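Local coordinates for D-isomer specific 2-hydroxyacid dehydrogenase family protein (Aeromonas salmonicida subsp. salmonicida, PDB 3HG7) that is probably an NAD-binding oxidoreductase that acts on D-isomers of 2-hydroxy acids, at residues Asn15-Tyr18 / Glu19-Leu22; Ala35-Gln38 / Ser39-Glu42; Asp255-Glu258 / Gln259-Leu262. The protein carries 1 engineered substitution. All blocks are in the same frame, centred on the assembly; numbering follows the deposited sequence. Where two conformers were deposited one is given.

How the interactions relate
Nearest the N terminus, interaction 1 lies wholly within helix 15-24, the connection between strands 6-11 and 30-34. Interaction 2 follows directly after strand 30-34 and closes the short turn that starts helix 38-44. The two meet where Asn15 ND2 lies 2.8 Å from Asp36 OD1, a probable hydrogen bond that ties the start of one helix to the loop before the next. Interaction 3 comes much later and folds back the loop after strand 251-254 in the NAD-binding domain. Its nearest atoms are about 17 Å from interaction 1 and about 16 Å from interaction 2. The three run in series; none nests or crosses.

Interaction 1: Asn15-Tyr18 / Glu19-Leu22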
# COMPACT_ATOMS: atom_id res chain seq x y z
N ASN A 15 -19.33 -4.96 -2.44
CA ASN A 15 -20.25 -5.69 -3.33
C ASN A 15 -21.32 -4.84 -4.01
O ASN A 15 -21.60 -5.02 -5.19
CB ASN A 15 -20.97 -6.79 -2.55
CG ASN A 15 -20.20 -8.10 -2.52
OD1 ASN A 15 -19.17 -8.25 -3.19
ND2 ASN A 15 -20.69 -9.06 -1.73
N ALA A 16 -21.98 -3.97 -3.25
CA ALA A 16 -23.08 -3.21 -3.80
C ALA A 16 -22.58 -2.32 -4.96
O ALA A 16 -23.20 -2.27 -6.03
CB ALA A 16 -23.79 -2.38 -2.70
N HIS A 17 -21.43 -1.68 -4.75
CA HIS A 17 -20.80 -0.82 -5.75
C HIS A 17 -20.34 -1.69 -6.93
O HIS A 17 -20.63 -1.39 -8.08
CB HIS A 17 -19.62 -0.07 -5.12
CG HIS A 17 -19.23 1.18 -5.85
ND1 HIS A 17 -18.46 2.18 -5.27
CD2 HIS A 17 -19.52 1.61 -7.10
CE1 HIS A 17 -18.27 3.15 -6.15
NE2 HIS A 17 -18.91 2.83 -7.27
N TYR A 18 -19.64 -2.78 -6.65
CA TYR A 18 -19.20 -3.67 -7.76
C TYR A 18 -20.35 -4.20 -8.60
O TYR A 18 -20.25 -4.29 -9.85
CB TYR A 18 -18.33 -4.84 -7.24
CG TYR A 18 -16.95 -4.35 -6.86
CD1 TYR A 18 -16.14 -3.71 -7.81
CD2 TYR A 18 -16.44 -4.54 -5.57
CE1 TYR A 18 -14.88 -3.21 -7.46
CE2 TYR A 18 -15.19 -4.08 -5.22
CZ TYR A 18 -14.41 -3.41 -6.17
OH TYR A 18 -13.14 -2.94 -5.85
N GLU A 19 -21.43 -4.60 -7.94
CA GLU A 19 -22.59 -5.16 -8.66
C GLU A 19 -23.20 -4.14 -9.61
O GLU A 19 -23.53 -4.48 -10.75
CB GLU A 19 -23.64 -5.70 -7.68
CG GLU A 19 -24.87 -6.30 -8.33
CD GLU A 19 -25.82 -6.91 -7.32
OE1 GLU A 19 -26.25 -6.19 -6.41
OE2 GLU A 19 -26.13 -8.11 -7.45
N ARG A 20 -23.35 -2.90 -9.12
CA ARG A 20 -23.86 -1.80 -9.92
C ARG A 20 -22.94 -1.57 -11.12
O ARG A 20 -23.42 -1.52 -12.25
CB ARG A 20 -23.98 -0.51 -9.10
CG ARG A 20 -24.24 0.75 -9.92
CD ARG A 20 -24.75 1.90 -9.06
NE ARG A 20 -23.78 2.32 -8.05
CZ ARG A 20 -22.62 2.91 -8.30
NH1 ARG A 20 -22.25 3.14 -9.55
NH2 ARG A 20 -21.83 3.26 -7.30
N LEU A 21 -21.65 -1.47 -10.88
CA LEU A 21 -20.69 -1.17 -11.95
C LEU A 21 -20.62 -2.26 -13.01
O LEU A 21 -20.61 -1.98 -14.23
CB LEU A 21 -19.31 -0.96 -11.34
CG LEU A 21 -19.03 0.36 -10.62
CD1 LEU A 21 -17.79 0.23 -9.79
CD2 LEU A 21 -18.90 1.48 -11.69
N LEU A 22 -20.55 -3.50 -12.54
CA LEU A 22 -20.51 -4.66 -13.43
C LEU A 22 -21.79 -4.91 -14.23
O LEU A 22 -21.73 -5.40 -15.36
CB LEU A 22 -20.09 -5.91 -12.65
CG LEU A 22 -18.63 -6.34 -12.71
CD1 LEU A 22 -17.61 -5.25 -13.12
CD2 LEU A 22 -18.21 -6.99 -11.41
O HOH W 1 -25.70 -3.08 -6.22
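Asn15 to Leu22 form continuous helix, in which Glu19 N, Arg20 N, Leu21 N and Leu22 N donate in turn to Asn15 O, Ala16 O, His17 O and Tyr18 O. This is most of helix 15-24, the crossover helix of a beta-alpha-beta unit with strands 6-11 and 30-34. The bonds at the two ends are short: Glu19 N to Asn15 O and Leu22 N to Tyr18 O both measure 2.8 Å. Arg20 N to Ala16 O is longer, at 3.2 Å. Ala16 O also takes a bond from a water at 2.6 Å. The same water donates to Glu19 OE1 at 3.2 Å and so links the backbone to a carboxylate one turn on. Glu19 reaches it with CG anti to the backbone N (chi1 180°) and an extended chain. Its OE1 also makes a salt bridge with Arg34, at the end of strand 30-34. His17 carries the main side-chain contact. Leu21 CD1 meets its ring at CD2, 3.5 Å away, one turn along the helix. The Arg20 guanidinium also lies close to this ring, the two planes 38° apart, but Arg20 has two conformers and its closest approach is doubtful. Tyr18 turns elsewhere and rests on Pro286 and Val289 of helix 286-301. Leu22 faces the sheet, touching Leu8, Leu10 and Ile32. Its CB sits 3.2 Å from Tyr18 O, the same oxygen that accepts from Leu22 N.

Interaction 2: Ala35-Gln38 / Ser39-Glu42; sequences ADNQ and SDAE
Ala35 and Ala41 make the tight, buried side of this turn. Ala35 CB sits 3.7 Å from Ala41 CB and 3.5 Å from Ala41 N. The methyl groups close the loop against the first turn of the helix, and Leu61 packs on Ala41 from a nearby loop. Ala41 N itself donates to Asn37 O, and Glu42 N to Gln38 O. Asn37 is the N-cap of helix 38-44. Its OD1 accepts from Asp40 N at 2.8 Å, with an N-H...O angle of 163°, and occupies a backbone N-H that has no helical carbonyl to meet. CG lies between the backbone N and the carbonyl carbon (chi1 65°), which brings the amide back over the start of the helix. The donor is tilted from the carbonyl plane of the amide. The polar, more exposed part of the contact is joined partly through water. One molecule bridges Asn37 ND2 to Asp40 OD1, and another bridges Asp36 N to Asp40 OD2. Each oxygen of the Asp40 carboxylate thus accepts from one water, near a helix start that probably favours its negative charge. Further along, Gln38 and Glu42 pair directly across one turn. Gln38 NE2 donates to Glu42 OE2 at 2.6 Å, in the plane of its own amide and nearly straight. The two flat groups are turned 58° apart. Gln38 arrives extended, while Glu42 bends at chi2 to meet it. The other oxygen, Glu42 OE1, makes a salt bridge with Lys64.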
# COMPACT_ATOMS: atom_id res chain seq x y z
N ALA A 35 -22.35 -12.43 -2.65
CA ALA A 35 -22.55 -12.90 -1.26
C ALA A 35 -21.97 -11.92 -0.28
O ALA A 35 -20.78 -11.69 -0.30
CB ALA A 35 -21.94 -14.28 -1.08
N ASP A 36 -22.83 -11.34 0.58
CA ASP A 36 -22.43 -10.30 1.55
C ASP A 36 -21.92 -10.83 2.89
O ASP A 36 -21.43 -10.04 3.71
CB ASP A 36 -23.57 -9.29 1.79
CG ASP A 36 -23.66 -8.21 0.69
OD1 ASP A 36 -23.09 -8.37 -0.41
OD2 ASP A 36 -24.33 -7.19 0.94
N ASN A 37 -22.05 -12.14 3.10
CA ASN A 37 -21.41 -12.81 4.22
C ASN A 37 -20.86 -14.18 3.84
O ASN A 37 -21.04 -14.63 2.70
CB ASN A 37 -22.39 -12.91 5.42
CG ASN A 37 -23.60 -13.80 5.12
OD1 ASN A 37 -23.65 -14.52 4.10
ND2 ASN A 37 -24.61 -13.74 6.00
N GLN A 38 -20.16 -14.81 4.77
CA GLN A 38 -19.50 -16.08 4.46
C GLN A 38 -20.50 -17.21 4.29
O GLN A 38 -20.33 -18.05 3.41
CB GLN A 38 -18.42 -16.48 5.49
CG GLN A 38 -17.77 -17.84 5.08
CD GLN A 38 -16.76 -18.40 6.06
OE1 GLN A 38 -15.89 -17.67 6.57
NE2 GLN A 38 -16.86 -19.71 6.33
N SER A 39 -21.56 -17.20 5.10
CA SER A 39 -22.60 -18.21 5.02
C SER A 39 -23.25 -18.30 3.63
O SER A 39 -23.41 -19.40 3.07
CB SER A 39 -23.65 -17.98 6.11
OG SER A 39 -24.66 -18.98 6.03
N ASP A 40 -23.64 -17.15 3.07
CA ASP A 40 -24.22 -17.12 1.72
C ASP A 40 -23.18 -17.54 0.69
O ASP A 40 -23.51 -18.21 -0.30
CB ASP A 40 -24.76 -15.73 1.35
CG ASP A 40 -26.06 -15.40 2.06
OD1 ASP A 40 -26.66 -16.29 2.70
OD2 ASP A 40 -26.49 -14.23 1.97
N ALA A 41 -21.93 -17.18 0.92
CA ALA A 41 -20.87 -17.57 -0.02
C ALA A 41 -20.64 -19.08 -0.06
O ALA A 41 -20.32 -19.63 -1.13
CB ALA A 41 -19.60 -16.85 0.29
N GLU A 42 -20.81 -19.75 1.08
CA GLU A 42 -20.64 -21.22 1.16
C GLU A 42 -21.44 -21.95 0.12
O GLU A 42 -20.98 -22.95 -0.43
CB GLU A 42 -21.07 -21.78 2.54
CG GLU A 42 -20.36 -21.17 3.72
CD GLU A 42 -18.99 -21.78 4.02
OE1 GLU A 42 -18.52 -22.65 3.25
OE2 GLU A 42 -18.38 -21.38 5.04
O HOH W 2 -25.59 -12.03 0.58
O HOH W 3 -26.97 -15.45 5.39

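Interaction 3: Asp255-Glu258 / Gln259-Leu262; sequences DVFE and QEPL
Glu260 folds back on the loop and accepts from Phe257 N through OE1, at 2.9 Å and an N-H...O angle of 148°. The donor meets OE1 nearly along the C-O bond. Val256 CA is also near, 3.5 Å from OE1. Beside this polar contact lies an apolar one. Leu262 CD1 is 3.9 Å from Phe257 CD1, and Leu262 CD2 sits over one face of the ring, toward its rim. Phe257 CG stands anti to the carbonyl carbon (chi1 -59°), which turns the ring to the leucine. Between these residues the chain passes through a cis peptide bond before Pro261. Outside this shell, Ile276 of strand 274-276 packs on both Phe257 and Leu262. Glu258 N is held by Glu237 OE2. Asp255 anchors the start of the loop to Thr277, Asn280 and Ser281. Glu260 OE2 bonds to His279 ND1, so the carboxylate is gripped at both oxygens. A glycerol, probably from the crystallisation liquor, lies about 5 Å from the Val256 side chain. The Glu260-His279 pair is consistent with the glutamate-histidine couple of the active site in D-2-hydroxyacid dehydrogenases.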
# COMPACT_ATOMS: atom_id res chain seq x y z
N ASP A 255 1.71 3.32 7.96
CA ASP A 255 0.38 2.88 7.53
C ASP A 255 0.28 1.34 7.64
O ASP A 255 -0.81 0.78 7.66
CB ASP A 255 0.11 3.33 6.09
CG ASP A 255 -1.32 3.10 5.67
OD1 ASP A 255 -2.24 3.46 6.46
OD2 ASP A 255 -1.53 2.50 4.58
N VAL A 256 1.43 0.69 7.78
CA VAL A 256 1.50 -0.79 7.75
C VAL A 256 2.37 -1.32 8.88
O VAL A 256 3.24 -0.61 9.39
CB VAL A 256 2.02 -1.30 6.40
CG1 VAL A 256 1.01 -1.00 5.31
CG2 VAL A 256 3.43 -0.71 6.09
N PHE A 257 2.10 -2.56 9.29
CA PHE A 257 2.67 -3.06 10.53
C PHE A 257 2.97 -4.54 10.45
O PHE A 257 2.37 -5.25 9.63
CB PHE A 257 1.71 -2.75 11.68
CG PHE A 257 1.45 -1.28 11.83
CD1 PHE A 257 2.34 -0.47 12.55
CD2 PHE A 257 0.35 -0.69 11.21
CE1 PHE A 257 2.13 0.90 12.67
CE2 PHE A 257 0.13 0.68 11.30
CZ PHE A 257 1.02 1.47 12.05
N GLU A 258 3.91 -4.98 11.28
CA GLU A 258 4.26 -6.41 11.42
C GLU A 258 3.01 -7.25 11.75
O GLU A 258 2.88 -8.39 11.29
CB GLU A 258 5.34 -6.59 12.50
CG GLU A 258 6.54 -7.46 12.09
CD GLU A 258 7.89 -6.81 12.44
OE1 GLU A 258 8.12 -6.47 13.62
OE2 GLU A 258 8.72 -6.65 11.52
N GLN A 259 2.12 -6.68 12.56
CA GLN A 259 0.82 -7.30 12.87
C GLN A 259 -0.34 -6.30 12.64
O GLN A 259 -0.33 -5.21 13.20
CB GLN A 259 0.80 -7.82 14.32
CG GLN A 259 -0.56 -8.28 14.85
CD GLN A 259 -0.89 -9.74 14.53
OE1 GLN A 259 -0.13 -10.66 14.85
NE2 GLN A 259 -2.05 -9.97 13.91
N GLU A 260 -1.32 -6.68 11.83
CA GLU A 260 -2.55 -5.88 11.67
C GLU A 260 -3.87 -6.66 11.79
O GLU A 260 -3.97 -7.79 11.29
CB GLU A 260 -2.55 -5.02 10.41
CG GLU A 260 -1.65 -5.48 9.31
CD GLU A 260 -1.42 -4.38 8.29
OE1 GLU A 260 -0.33 -3.76 8.30
OE2 GLU A 260 -2.33 -4.16 7.47
N PRO A 261 -4.88 -6.05 12.43
CA PRO A 261 -4.79 -4.73 13.04
C PRO A 261 -3.69 -4.65 14.10
O PRO A 261 -3.39 -5.66 14.77
CB PRO A 261 -6.17 -4.52 13.68
CG PRO A 261 -6.89 -5.82 13.56
CD PRO A 261 -6.26 -6.56 12.44
N LEU A 262 -3.08 -3.48 14.25
CA LEU A 262 -2.08 -3.28 15.28
C LEU A 262 -2.74 -3.56 16.63
O LEU A 262 -3.73 -2.91 16.96
CB LEU A 262 -1.51 -1.86 15.21
CG LEU A 262 -0.33 -1.54 16.13
CD1 LEU A 262 0.91 -2.32 15.69
CD2 LEU A 262 -0.06 -0.03 16.12